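Local atomic coordinates of putative sensory box/GGDEF family protein (Vibrio parahaemolyticus, PDB entry 3LID), a protein that probably makes the second messenger cyclic di-GMP from GTP through its GGDEF domain, the part described here being its extracellular PDC-fold sensor domain. Residues W69-V72 with A73-Q76; I40-L43 with L44-Q48; K96-F99 with K100-I103. All blocks are in the same frame, centred on the assembly; numbering follows the deposited sequence.

Contact 1: residues W69-V72 with A73-Q76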
loop_
_atom_site.group_PDB
_atom_site.type_symbol
_atom_site.label_atom_id
_atom_site.label_comp_id
_atom_site.label_asym_id
_atom_site.label_seq_id
_atom_site.Cartn_x
_atom_site.Cartn_y
_atom_site.Cartn_z
ATOM N N TRP A 69 -0.619 18.723 -9.393
ATOM C CA TRP A 69 -0.294 17.466 -8.716
ATOM C C TRP A 69 -0.148 17.674 -7.200
ATOM O O TRP A 69 -0.494 16.779 -6.452
ATOM C CB TRP A 69 0.994 16.896 -9.309
ATOM C CG TRP A 69 0.748 16.245 -10.600
ATOM C CD1 TRP A 69 -0.425 16.209 -11.332
ATOM C CD2 TRP A 69 1.724 15.546 -11.396
ATOM N NE1 TRP A 69 -0.230 15.484 -12.489
ATOM C CE2 TRP A 69 1.059 15.037 -12.514
ATOM C CE3 TRP A 69 3.064 15.246 -11.200
ATOM C CZ2 TRP A 69 1.721 14.293 -13.517
ATOM C CZ3 TRP A 69 3.737 14.473 -12.149
ATOM C CH2 TRP A 69 3.051 14.022 -13.304
ATOM N N SER A 70 0.406 18.800 -6.749
ATOM C CA SER A 70 0.522 19.057 -5.342
ATOM C C SER A 70 -0.896 19.114 -4.755
ATOM O O SER A 70 -1.089 18.598 -3.618
ATOM C CB SER A 70 1.238 20.389 -5.118
ATOM O OG SER A 70 2.604 20.286 -5.554
ATOM N N SER A 71 -1.821 19.804 -5.438
ATOM C CA SER A 71 -3.227 19.854 -4.952
ATOM C C SER A 71 -3.843 18.486 -4.872
ATOM O O SER A 71 -4.604 18.176 -3.926
ATOM C CB SER A 71 -4.065 20.774 -5.874
ATOM O OG SER A 71 -3.587 22.126 -5.769
ATOM N N VAL A 72 -3.600 17.666 -5.894
ATOM C CA VAL A 72 -4.189 16.309 -5.908
ATOM C C VAL A 72 -3.570 15.514 -4.708
ATOM O O VAL A 72 -4.306 14.739 -4.039
ATOM C CB VAL A 72 -3.908 15.559 -7.258
ATOM C CG1 VAL A 72 -4.285 14.080 -7.122
ATOM C CG2 VAL A 72 -4.714 16.233 -8.358
ATOM N N ALA A 73 -2.251 15.641 -4.491
ATOM C CA ALA A 73 -1.648 14.879 -3.400
ATOM C C ALA A 73 -2.248 15.308 -2.045
ATOM O O ALA A 73 -2.433 14.458 -1.178
ATOM C CB ALA A 73 -0.089 15.105 -3.350
ATOM N N ARG A 74 -2.398 16.612 -1.832
ATOM C CA ARG A 74 -3.002 17.089 -0.561
ATOM C C ARG A 74 -4.458 16.594 -0.400
ATOM O O ARG A 74 -4.915 16.304 0.745
ATOM C CB ARG A 74 -2.952 18.630 -0.445
ATOM C CG ARG A 74 -1.469 19.164 -0.311
ATOM C CD ARG A 74 -1.484 20.676 0.051
ATOM N NE ARG A 74 -1.996 21.435 -1.089
ATOM C CZ ARG A 74 -1.214 21.986 -2.020
ATOM N NH1 ARG A 74 0.118 21.941 -1.910
ATOM N NH2 ARG A 74 -1.780 22.645 -3.018
ATOM N N ASN A 75 -5.199 16.530 -1.508
ATOM C CA ASN A 75 -6.596 16.091 -1.494
ATOM C C ASN A 75 -6.736 14.573 -1.284
ATOM O O ASN A 75 -7.575 14.130 -0.445
ATOM C CB ASN A 75 -7.236 16.453 -2.820
ATOM C CG ASN A 75 -8.686 15.962 -2.941
ATOM O OD1 ASN A 75 -8.964 14.842 -3.307
ATOM N ND2 ASN A 75 -9.596 16.861 -2.712
ATOM N N GLN A 76 -5.854 13.787 -1.910
ATOM C CA GLN A 76 -5.987 12.324 -1.867
ATOM C C GLN A 76 -5.233 11.648 -0.696
ATOM O O GLN A 76 -5.637 10.557 -0.299
ATOM C CB GLN A 76 -5.529 11.715 -3.211
ATOM C CG GLN A 76 -6.501 12.041 -4.326
ATOM C CD GLN A 76 -7.845 11.342 -4.094
ATOM O OE1 GLN A 76 -8.881 11.996 -3.832
ATOM N NE2 GLN A 76 -7.820 10.077 -4.088
HETATM O O HOH W 1 -4.793 22.954 -3.432
#

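Contact 2: residues I40-L43 with L44-Q48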
loop_
_atom_site.group_PDB
_atom_site.type_symbol
_atom_site.label_atom_id
_atom_site.label_comp_id
_atom_site.label_asym_id
_atom_site.label_seq_id
_atom_site.Cartn_x
_atom_site.Cartn_y
_atom_site.Cartn_z
ATOM N N ILE A 40 -8.492 8.029 -10.041
ATOM C CA ILE A 40 -7.636 9.197 -9.996
ATOM C C ILE A 40 -6.475 8.920 -10.975
ATOM O O ILE A 40 -6.002 9.884 -11.648
ATOM C CB ILE A 40 -7.121 9.423 -8.562
ATOM C CG1 ILE A 40 -8.189 10.002 -7.674
ATOM C CG2 ILE A 40 -5.944 10.387 -8.515
ATOM C CD1 ILE A 40 -8.595 11.490 -8.068
ATOM N N SER A 41 -5.984 7.680 -11.044
ATOM C CA SER A 41 -4.793 7.446 -11.960
ATOM C C SER A 41 -5.226 7.734 -13.408
ATOM O O SER A 41 -4.446 8.354 -14.216
ATOM C CB SER A 41 -4.340 5.993 -11.883
ATOM O OG SER A 41 -3.888 5.795 -10.552
ATOM N N ASP A 42 -6.418 7.268 -13.760
ATOM C CA ASP A 42 -6.952 7.540 -15.110
ATOM C C ASP A 42 -7.106 9.053 -15.358
ATOM O O ASP A 42 -6.750 9.558 -16.447
ATOM C CB ASP A 42 -8.275 6.822 -15.273
ATOM C CG ASP A 42 -8.986 7.191 -16.601
ATOM O OD1 ASP A 42 -8.503 6.754 -17.643
ATOM O OD2 ASP A 42 -9.994 7.932 -16.572
ATOM N N LEU A 43 -7.622 9.814 -14.369
ATOM C CA LEU A 43 -7.793 11.273 -14.545
ATOM C C LEU A 43 -6.419 11.908 -14.663
ATOM O O LEU A 43 -6.227 12.787 -15.531
ATOM C CB LEU A 43 -8.515 11.891 -13.355
ATOM C CG LEU A 43 -10.055 11.609 -13.426
ATOM C CD1 LEU A 43 -10.667 11.859 -12.080
ATOM C CD2 LEU A 43 -10.691 12.556 -14.457
ATOM N N LEU A 44 -5.426 11.470 -13.854
ATOM C CA LEU A 44 -4.144 12.179 -14.003
ATOM C C LEU A 44 -3.467 11.870 -15.370
ATOM O O LEU A 44 -2.787 12.710 -15.944
ATOM C CB LEU A 44 -3.184 11.707 -12.913
ATOM C CG LEU A 44 -3.601 12.240 -11.506
ATOM C CD1 LEU A 44 -2.782 11.486 -10.428
ATOM C CD2 LEU A 44 -3.361 13.717 -11.414
ATOM N N GLY A 45 -3.702 10.687 -15.868
ATOM C CA GLY A 45 -3.037 10.276 -17.086
ATOM C C GLY A 45 -3.681 10.961 -18.277
ATOM O O GLY A 45 -3.045 11.072 -19.318
ATOM N N HIS A 46 -4.904 11.412 -18.139
ATOM C CA HIS A 46 -5.633 12.080 -19.236
ATOM C C HIS A 46 -5.865 13.571 -18.977
ATOM O O HIS A 46 -6.823 14.172 -19.505
ATOM C CB HIS A 46 -6.941 11.313 -19.545
ATOM C CG HIS A 46 -6.715 9.989 -20.199
ATOM N ND1 HIS A 46 -6.666 8.786 -19.503
ATOM C CD2 HIS A 46 -6.456 9.682 -21.497
ATOM C CE1 HIS A 46 -6.403 7.805 -20.351
ATOM N NE2 HIS A 46 -6.293 8.321 -21.563
ATOM N N SER A 47 -4.996 14.217 -18.225
ATOM C CA SER A 47 -5.310 15.520 -17.752
ATOM C C SER A 47 -4.770 16.559 -18.725
ATOM O O SER A 47 -3.744 16.375 -19.413
ATOM C CB SER A 47 -4.754 15.760 -16.358
ATOM O OG SER A 47 -3.437 16.131 -16.388
ATOM N N GLN A 48 -5.519 17.615 -18.802
ATOM C CA GLN A 48 -5.133 18.738 -19.666
ATOM C C GLN A 48 -3.772 19.352 -19.253
ATOM O O GLN A 48 -2.936 19.703 -20.118
ATOM C CB GLN A 48 -6.207 19.830 -19.554
ATOM C CG GLN A 48 -5.990 20.991 -20.550
ATOM C CD GLN A 48 -6.246 20.525 -21.948
ATOM O OE1 GLN A 48 -7.329 19.997 -22.253
ATOM N NE2 GLN A 48 -5.259 20.703 -22.828
#

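Contact 3: residues K96-F99 with K100-I103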
loop_
_atom_site.group_PDB
_atom_site.type_symbol
_atom_site.label_atom_id
_atom_site.label_comp_id
_atom_site.label_asym_id
_atom_site.label_seq_id
_atom_site.Cartn_x
_atom_site.Cartn_y
_atom_site.Cartn_z
ATOM N N LYS A 96 6.338 15.481 -4.211
ATOM C CA LYS A 96 6.455 14.623 -2.995
ATOM C C LYS A 96 5.422 15.141 -2.009
ATOM O O LYS A 96 5.168 16.358 -1.950
ATOM C CB LYS A 96 7.856 14.694 -2.348
ATOM C CG LYS A 96 8.911 14.200 -3.360
ATOM C CD LYS A 96 10.240 14.395 -2.763
ATOM C CE LYS A 96 10.409 13.289 -1.626
ATOM N NZ LYS A 96 11.855 13.202 -1.124
ATOM N N TYR A 97 4.858 14.211 -1.214
ATOM C CA TYR A 97 3.823 14.613 -0.249
ATOM C C TYR A 97 4.147 13.922 1.059
ATOM O O TYR A 97 4.561 12.714 1.108
ATOM C CB TYR A 97 2.423 14.210 -0.781
ATOM C CG TYR A 97 1.351 14.354 0.303
ATOM C CD1 TYR A 97 0.897 15.632 0.667
ATOM C CD2 TYR A 97 0.826 13.220 0.901
ATOM C CE1 TYR A 97 -0.104 15.780 1.624
ATOM C CE2 TYR A 97 -0.189 13.320 1.889
ATOM C CZ TYR A 97 -0.635 14.604 2.212
ATOM O OH TYR A 97 -1.625 14.687 3.177
ATOM N N ASP A 98 3.950 14.670 2.153
ATOM C CA ASP A 98 4.269 14.127 3.453
ATOM C C ASP A 98 2.972 14.131 4.297
ATOM O O ASP A 98 2.463 15.202 4.584
ATOM C CB ASP A 98 5.232 15.087 4.196
ATOM C CG ASP A 98 5.545 14.598 5.625
ATOM O OD1 ASP A 98 6.174 13.543 5.805
ATOM O OD2 ASP A 98 5.228 15.337 6.571
ATOM N N PHE A 99 2.432 12.945 4.584
ATOM C CA PHE A 99 1.065 12.959 5.188
ATOM C C PHE A 99 1.037 13.531 6.569
ATOM O O PHE A 99 0.051 14.110 6.973
ATOM C CB PHE A 99 0.369 11.589 5.080
ATOM C CG PHE A 99 0.882 10.507 6.021
ATOM C CD1 PHE A 99 0.386 10.389 7.350
ATOM C CD2 PHE A 99 1.744 9.513 5.564
ATOM C CE1 PHE A 99 0.804 9.325 8.205
ATOM C CE2 PHE A 99 2.199 8.458 6.408
ATOM C CZ PHE A 99 1.702 8.358 7.753
ATOM N N LYS A 100 2.118 13.386 7.310
ATOM C CA LYS A 100 2.090 13.963 8.677
ATOM C C LYS A 100 1.902 15.447 8.740
ATOM O O LYS A 100 1.183 15.941 9.609
ATOM C CB LYS A 100 3.350 13.560 9.468
ATOM C CG LYS A 100 3.317 12.161 9.886
ATOM C CD LYS A 100 4.368 11.954 10.995
ATOM C CE LYS A 100 4.977 13.299 11.540
ATOM N NZ LYS A 100 6.409 13.461 11.010
ATOM N N THR A 101 2.507 16.199 7.846
ATOM C CA THR A 101 2.422 17.639 7.824
ATOM C C THR A 101 1.398 18.130 6.836
ATOM O O THR A 101 1.013 19.293 6.888
ATOM C CB THR A 101 3.741 18.322 7.454
ATOM O OG1 THR A 101 4.159 17.871 6.152
ATOM C CG2 THR A 101 4.845 17.963 8.477
ATOM N N SER A 102 1.041 17.264 5.904
ATOM C CA SER A 102 0.178 17.617 4.737
ATOM C C SER A 102 0.837 18.520 3.684
ATOM O O SER A 102 0.151 19.170 2.846
ATOM C CB SER A 102 -1.170 18.208 5.203
ATOM O OG SER A 102 -1.822 17.484 6.325
ATOM N N ILE A 103 2.171 18.562 3.669
ATOM C CA ILE A 103 2.894 19.402 2.719
ATOM C C ILE A 103 3.168 18.619 1.436
ATOM O O ILE A 103 3.662 17.479 1.543
ATOM C CB ILE A 103 4.234 19.866 3.297
ATOM C CG1 ILE A 103 3.921 20.886 4.401
ATOM C CG2 ILE A 103 5.052 20.544 2.244
ATOM C CD1 ILE A 103 5.028 21.063 5.368
HETATM O O HOH W 2 7.034 15.293 8.700
HETATM O O HOH W 3 4.577 11.648 6.855
#

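Contact 1: residues W69-V72 with A73-Q76
Arg-74 N reaches back to Ser-70 O at 3.0 Å, one of four successive i-to-i+4 bonds, the alpha-helical pattern, that join 69-72 to 73-76 in the closing turns of helix 59-76, which packs on the large antiparallel sheet of the PDC-fold sensor domain. The bond from Ala-73 N to Trp-69 O is 2.9 Å long, that from Gln-76 N to Val-72 O 2.8 Å. Among the side chains Arg-74 does most of the work. Its chain bends at chi3 (-68°) and folds back over the preceding turn, which lays one face of the guanidinium above Ser-70 O and brings NH1 to 3.7 Å from Ser-70 CB. At the edge of the same group a water in its plane accepts from Arg-74 NH2 at 3.1 Å and also bonds Ser-71 OG, a hydroxyl bonded to Asn-67 O as well; a long polar chain and a small serine suit this solvent-facing flank. Val-72 and Gln-76 run side by side. On the buried flank Trp-69 spreads its broad indole over strands 79-86 and 91-98 and meets helix 9-45 at Leu-44, whereas the small Ser-70 and Ala-73 bring the helix close to Ala-104 of strand 103-106.

Contact 2: residues I40-L43 with L44-Q48
The imidazole of His-46 meets the backbone of Asp-42 at its edge: Asp-42 O lies close to the ring plane, 3.2 Å from His-46 ND1, which donates to it at an N-H...O angle of 149°. The Asp-42 carboxylate stands near the same nitrogen, OD1 being 3.3 Å from His-46 ND1, with its plane turned 49° from that of the ring. Asp-42 comes this near because its CG is anti to the backbone N (chi1 173°), which carries the carboxylate along the helix toward the histidine. A negative group beside the ring would be expected to favour a protonated imidazole. Asp-42 O also receives weak bonds from the backbone N of Gly-45 and of His-46, and is thus shared by several donors where the regular pattern breaks up. This is the C-terminal end of the long helix 9-45 of the PDC-fold sensor domain. The turn before it is still regular, Leu-44 N bonding Ile-40 O at 2.8 Å, but His-46 leaves helical angles and its N bonds Leu-43 O from above the carbonyl plane, at 3.2 Å. Ser-47 then serves as N-cap of helix 48-55, its OG accepting from Leu-50 N, a short polar side chain being suited to that task. Ile-40, at the border of the buried side, lays its CG2 methyl 3.9 Å from CD1 of the buried Leu-44. Leu-44 reaches on to Leu-168 and Leu-170 of strand 163-173 and to Met-68 of helix 59-76, while the small Ser-41 bonds Ile-37 O and packs against Leu-170.

Contact 3: residues K96-F99 with K100-I103
Asp-98 N bonds Ile-103 O at 2.9 Å where the chain reverses direction through 99-102, the connection of a beta-hairpin between strands 91-98 and 103-106, and Asp-98 O takes only weak bonds from the backbone N of Thr-101, Ser-102 and Ile-103. The Asp-98 side chain adds stronger bonds than those weak ones. A chi1 of 177° swings its CG away from the backbone N and beside the carbonyl carbon, where OD2 accepts Thr-101 OG1 at 2.8 Å through its anti lone pair and Thr-101 N at 3.1 Å from above the carboxylate plane. Thr-101 OG1, while donating to the aspartate, accepts from Ile-103 N at 3.3 Å, an ST turn. Waters extend the network to Lys-100: one joins Asp-98 OD2 to Lys-100 NZ, another Asp-98 OD1 to Lys-100 N. Asp-98 and Thr-101 suit the bend because their short side chains can turn back on its backbone. Tyr-97, buried, lays its ring beside the Ser-102 backbone, CE1 3.6 Å from Ser-102 C. That ring lies between the bend and helix 59-76, touching Ala-73 and Arg-74; Phe-99 sets its ring edge-to-face with Tyr-176, and Lys-96 pairs its backbone with Gly-105 of strand 103-106.

How the contacts relate
Contact 1 lies between the other two, for helix 59-76 touches both. Val-72 meets Leu-44 and Ile-40 of contact 2 by apolar packing of helix on helix, and on another flank Arg-74 meets Ser-102 of contact 3. Contacts 2 and 3 do not touch, their nearest atoms being about 11 Å apart. Contacts 1 and 2 are partly buried, each with some buried residues (Trp-69, Ala-73; Leu-44) and an exposed side carrying polar ones; contact 3 lies at the surface with Tyr-97 alone buried. The chemistry follows: regular backbone bonds and an arginine folded over a carbonyl, with its shared water, in 69-76; a helix end with a histidine on a carbonyl in 40-48; carboxylate, hydroxyl and water in 96-103.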